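Local coordinates for sortase family protein (Streptococcus agalactiae, PDB 3O0P) that probably acts as a cysteine transpeptidase that covalently joins pilin subunits during pilus assembly on the cell surface of group B streptococci, at residues 116-121 with 126-131; 72-75 with 80-83. All blocks are in the same frame, centred on the assembly; numbering follows the deposited sequence.

Interaction 1 (116-121 with 126-131); sequences ITAHSG and ELFSNL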
loop_
_atom_site.group_PDB
_atom_site.type_symbol
_atom_site.label_atom_id
_atom_site.label_comp_id
_atom_site.label_asym_id
_atom_site.label_seq_id
_atom_site.Cartn_x
_atom_site.Cartn_y
_atom_site.Cartn_z
ATOM N N ILE A 116 1.653 1.166 -0.693
ATOM C CA ILE A 116 1.143 0.947 0.660
ATOM C C ILE A 116 2.202 1.468 1.627
ATOM O O ILE A 116 3.385 1.194 1.457
ATOM C CB ILE A 116 0.901 -0.553 0.908
ATOM C CG1 ILE A 116 -0.030 -1.117 -0.164
ATOM C CG2 ILE A 116 0.340 -0.809 2.292
ATOM C CD1 ILE A 116 -1.380 -0.400 -0.299
ATOM N N THR A 117 1.771 2.202 2.651
ATOM C CA THR A 117 2.705 2.885 3.506
ATOM C C THR A 117 2.366 2.687 4.985
ATOM O O THR A 117 1.206 2.557 5.360
ATOM C CB THR A 117 2.796 4.382 3.107
ATOM O OG1 THR A 117 3.893 5.002 3.772
ATOM C CG2 THR A 117 1.517 5.163 3.415
ATOM N N ALA A 118 3.393 2.660 5.826
ATOM C CA ALA A 118 3.192 2.655 7.266
ATOM C C ALA A 118 4.434 3.219 7.922
ATOM O O ALA A 118 5.511 3.222 7.355
ATOM C CB ALA A 118 2.881 1.246 7.782
ATOM N N HIS A 119 4.249 3.709 9.128
ATOM C CA HIS A 119 5.308 4.412 9.829
ATOM C C HIS A 119 6.413 3.473 10.302
ATOM O O HIS A 119 6.157 2.305 10.638
ATOM C CB HIS A 119 4.737 5.198 11.027
ATOM C CG HIS A 119 5.309 6.575 11.159
ATOM N ND1 HIS A 119 6.642 6.797 11.431
ATOM C CD2 HIS A 119 4.737 7.797 11.060
ATOM C CE1 HIS A 119 6.867 8.097 11.500
ATOM N NE2 HIS A 119 5.727 8.726 11.276
ATOM N N SER A 120 7.637 3.999 10.324
ATOM C CA SER A 120 8.783 3.277 10.882
ATOM C C SER A 120 9.235 3.825 12.218
ATOM O O SER A 120 10.095 3.234 12.856
ATOM C CB SER A 120 9.963 3.364 9.935
ATOM O OG SER A 120 10.336 4.715 9.790
ATOM N N GLY A 121 8.696 4.968 12.616
ATOM C CA GLY A 121 9.233 5.699 13.760
ATOM C C GLY A 121 8.211 6.082 14.812
ATOM O O GLY A 121 8.363 7.113 15.471
ATOM N N GLU A 126 5.122 -1.536 15.945
ATOM C CA GLU A 126 6.091 -2.098 15.003
ATOM C C GLU A 126 5.849 -1.567 13.593
ATOM O O GLU A 126 6.746 -0.995 13.004
ATOM C CB GLU A 126 6.051 -3.634 14.994
ATOM C CG GLU A 126 6.531 -4.266 13.690
ATOM C CD GLU A 126 7.958 -4.781 13.743
ATOM O OE1 GLU A 126 8.729 -4.325 14.609
ATOM O OE2 GLU A 126 8.297 -5.643 12.889
ATOM N N LEU A 127 4.652 -1.779 13.056
ATOM C CA LEU A 127 4.297 -1.234 11.742
ATOM C C LEU A 127 5.424 -1.546 10.733
ATOM O O LEU A 127 5.742 -2.721 10.539
ATOM C CB LEU A 127 3.951 0.262 11.863
ATOM C CG LEU A 127 2.727 0.551 12.747
ATOM C CD1 LEU A 127 2.550 2.035 13.033
ATOM C CD2 LEU A 127 1.476 -0.004 12.080
ATOM N N PHE A 128 5.983 -0.546 10.045
ATOM C CA PHE A 128 7.059 -0.791 9.079
ATOM C C PHE A 128 8.450 -0.442 9.653
ATOM O O PHE A 128 9.362 -0.138 8.901
ATOM C CB PHE A 128 6.818 -0.000 7.791
ATOM C CG PHE A 128 5.847 -0.654 6.816
ATOM C CD1 PHE A 128 5.176 -1.837 7.111
ATOM C CD2 PHE A 128 5.572 -0.033 5.611
ATOM C CE1 PHE A 128 4.302 -2.383 6.215
ATOM C CE2 PHE A 128 4.691 -0.592 4.691
ATOM C CZ PHE A 128 4.044 -1.758 5.003
ATOM N N SER A 129 8.610 -0.493 10.978
ATOM C CA SER A 129 9.899 -0.248 11.617
ATOM C C SER A 129 11.009 -1.116 11.050
ATOM O O SER A 129 12.171 -0.700 11.041
ATOM C CB SER A 129 9.813 -0.495 13.140
ATOM O OG SER A 129 8.893 0.389 13.740
ATOM N N ASN A 130 10.671 -2.328 10.622
ATOM C CA ASN A 130 11.676 -3.252 10.125
ATOM C C ASN A 130 11.623 -3.474 8.626
ATOM O O ASN A 130 12.185 -4.428 8.125
ATOM C CB ASN A 130 11.583 -4.574 10.874
ATOM C CG ASN A 130 12.111 -4.451 12.278
ATOM O OD1 ASN A 130 13.238 -4.023 12.473
ATOM N ND2 ASN A 130 11.288 -4.786 13.259
ATOM N N LEU A 131 11.001 -2.558 7.898
ATOM C CA LEU A 131 10.914 -2.666 6.433
ATOM C C LEU A 131 12.288 -2.746 5.771
ATOM O O LEU A 131 12.462 -3.370 4.724
ATOM C CB LEU A 131 10.116 -1.491 5.852
ATOM C CG LEU A 131 9.627 -1.692 4.424
ATOM C CD1 LEU A 131 8.487 -2.699 4.487
ATOM C CD2 LEU A 131 9.148 -0.411 3.771
HETATM O O HOH W 1 6.531 2.596 13.825
#

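Interaction 2 (72-75 with 80-83); sequences IISV and QKLP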
loop_
_atom_site.group_PDB
_atom_site.type_symbol
_atom_site.label_atom_id
_atom_site.label_comp_id
_atom_site.label_asym_id
_atom_site.label_seq_id
_atom_site.Cartn_x
_atom_site.Cartn_y
_atom_site.Cartn_z
ATOM N N ILE A 72 -5.492 -5.950 3.432
ATOM C CA ILE A 72 -4.536 -6.412 4.429
ATOM C C ILE A 72 -3.179 -6.535 3.744
ATOM O O ILE A 72 -3.090 -7.129 2.664
ATOM C CB ILE A 72 -4.925 -7.785 4.980
ATOM C CG1 ILE A 72 -6.312 -7.732 5.619
ATOM C CG2 ILE A 72 -3.872 -8.308 5.952
ATOM C CD1 ILE A 72 -6.910 -9.092 5.846
ATOM N N ILE A 73 -2.139 -5.972 4.362
ATOM C CA ILE A 73 -0.775 -6.140 3.871
ATOM C C ILE A 73 -0.036 -7.116 4.780
ATOM O O ILE A 73 0.020 -6.931 5.994
ATOM C CB ILE A 73 -0.018 -4.771 3.770
ATOM C CG1 ILE A 73 1.445 -4.939 3.346
ATOM C CG2 ILE A 73 -0.098 -3.956 5.059
ATOM C CD1 ILE A 73 1.644 -5.453 1.939
ATOM N N SER A 74 0.501 -8.174 4.179
ATOM C CA SER A 74 1.282 -9.180 4.888
ATOM C C SER A 74 2.716 -9.148 4.421
ATOM O O SER A 74 2.975 -9.245 3.227
ATOM C CB SER A 74 0.716 -10.585 4.645
ATOM O OG SER A 74 -0.592 -10.685 5.145
ATOM N N VAL A 75 3.637 -9.033 5.368
ATOM C CA VAL A 75 5.062 -9.039 5.075
ATOM C C VAL A 75 5.686 -10.112 5.993
ATOM O O VAL A 75 6.088 -9.814 7.129
ATOM C CB VAL A 75 5.740 -7.669 5.298
ATOM C CG1 VAL A 75 7.113 -7.700 4.686
ATOM C CG2 VAL A 75 4.903 -6.565 4.693
ATOM N N GLN A 80 4.589 -9.045 9.939
ATOM C CA GLN A 80 3.501 -8.084 9.906
ATOM C C GLN A 80 2.330 -8.515 9.056
ATOM O O GLN A 80 2.490 -8.992 7.937
ATOM C CB GLN A 80 4.020 -6.738 9.428
ATOM C CG GLN A 80 5.032 -6.173 10.351
ATOM C CD GLN A 80 4.549 -6.150 11.770
ATOM O OE1 GLN A 80 5.146 -6.768 12.658
ATOM N NE2 GLN A 80 3.476 -5.428 12.006
ATOM N N LYS A 81 1.144 -8.344 9.602
ATOM C CA LYS A 81 -0.086 -8.537 8.869
ATOM C C LYS A 81 -1.013 -7.445 9.355
ATOM O O LYS A 81 -1.564 -7.537 10.459
ATOM C CB LYS A 81 -0.674 -9.904 9.156
ATOM C CG LYS A 81 -1.935 -10.156 8.350
ATOM C CD LYS A 81 -2.409 -11.610 8.457
ATOM C CE LYS A 81 -3.726 -11.806 7.698
ATOM N NZ LYS A 81 -4.202 -13.222 7.672
ATOM N N LEU A 82 -1.119 -6.380 8.560
ATOM C CA LEU A 82 -1.749 -5.134 8.973
ATOM C C LEU A 82 -2.939 -4.774 8.117
ATOM O O LEU A 82 -2.948 -5.028 6.929
ATOM C CB LEU A 82 -0.761 -3.991 8.842
ATOM C CG LEU A 82 0.515 -4.108 9.668
ATOM C CD1 LEU A 82 1.485 -3.017 9.272
ATOM C CD2 LEU A 82 0.219 -4.018 11.166
ATOM N N PRO A 83 -3.950 -4.153 8.730
ATOM C CA PRO A 83 -5.019 -3.571 7.903
ATOM C C PRO A 83 -4.513 -2.420 7.049
ATOM O O PRO A 83 -3.630 -1.670 7.470
ATOM C CB PRO A 83 -6.027 -3.060 8.943
ATOM C CG PRO A 83 -5.184 -2.787 10.179
ATOM C CD PRO A 83 -4.037 -3.755 10.151
#

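Interaction 1 (116-121 with 126-131)
His119 and Phe128 are joined by the single direct hydrogen bond between 116-121 and 126-131: Phe128 N donates to His119 O at 2.9 Å, somewhat bent at 147°. Two turns shape the second segment. In the type II' turn from Glu126 to Ser129, Glu126 O accepts from both Ser129 N and Ser129 OG, the latter at 2.7 Å; a type I turn from Phe128 to Leu131 follows. One water donates to Ser129 OG at 3.2 Å and more weakly to His119 O.

The apolar part centres on the Phe128 ring, whose CG lies anti to its own carbonyl carbon (chi1 -82°), the rotamer that lays the ring against Ala118. Ala118 CB sits over one face in a CH-pi contact, 3.7 Å from the ring centroid, while Leu131 CD1 lies over the centre of the opposite face, 4.0 Å above the plane. At the ring's edge, Ile116 O approaches Phe128 CE2 at 3.9 Å.

Within its own loop, His119 ND1 accepts from Gly121 N at 3.0 Å, and its ring meets Tyr48 edge-to-face; Ser120 OG bonds to Cys181 O. The loop carrying His119, beside the Cys181 end of strand 174-182, is consistent with the active site of the sortase fold.

Interaction 2 (72-75 with 80-83)
Ile73 with Leu82 and Val75 with Gln80 form the hydrogen-bonded pairs of an antiparallel beta hairpin, its strands 4.6 Å apart at closest approach and 168° between their directions. This hairpin is the first of the sortase beta sheet along the chain, and strand 71-75 pairs on with strand 139-143. Ile73 and Leu82 bond in both directions, each N to the other's O at 2.9 Å, and Val75 N reaches Gln80 O at 2.8 Å. The return bond from Gln80 N to Val75 O, next to the connecting loop, is longer at 3.3 Å, and its donor stands well above the carbonyl plane. Pro83 has no N-H to give, but it faces Ile72 in a non-hydrogen-bonded pair, where the register calls for none. Alpha hydrogens add to the backbone contacts: Ile72 CA comes within 3.3 Å of Leu82 O, which thus meets both a C-H and the N-H of Ile73.

Ile73, Val75, Gln80 and Leu82 share one face of the hairpin. Ile73 and Val75 both pack on Leu178 of strand 174-182, and Ile73 also reaches Phe140 and Ile142. Ile73 holds CG1 anti to its backbone N (chi1 176°), leading away from the partner strand, and Ile73 CG2 meets Leu82 CB at 3.8 Å.

Ile72, Ser74, Lys81 and Pro83 take the other face, on the side of helix 11-18, where Ile72 touches Phe13. The Lys81 chain is fully extended, and its charged end forms a salt bridge with Glu14 of that helix, tying the N-terminal helix to the hairpin. On its way there the lysine runs slantwise past the isoleucine branch: Ile72 CG2 lies 3.6 Å from Lys81 CG and 3.9 Å from Lys81 CE.

Overall arrangement
Interaction 2 comes first along the chain and is regular sheet, tied by four backbone bonds, with one face turned inward and the other toward helix 11-18 and, at Lys81, solvent. Interaction 1 is more fully buried and irregular: a strand end and a turn-rich loop share one backbone bond, a water and an aromatic ring. Both lean on strand 174-182: Leu178 is touched by Ile73 and Val75 of the hairpin and by Ile116, and Phe128 adds Thr180. They meet at the aliphatic part of Gln80 and at Leu82, whose CD1 lies 4.1 Å from Leu127 CD2 and 4.2 Å from Phe128 CE1, so the hairpin packs against the loop's apolar side chains. The probable active site belongs to interaction 1.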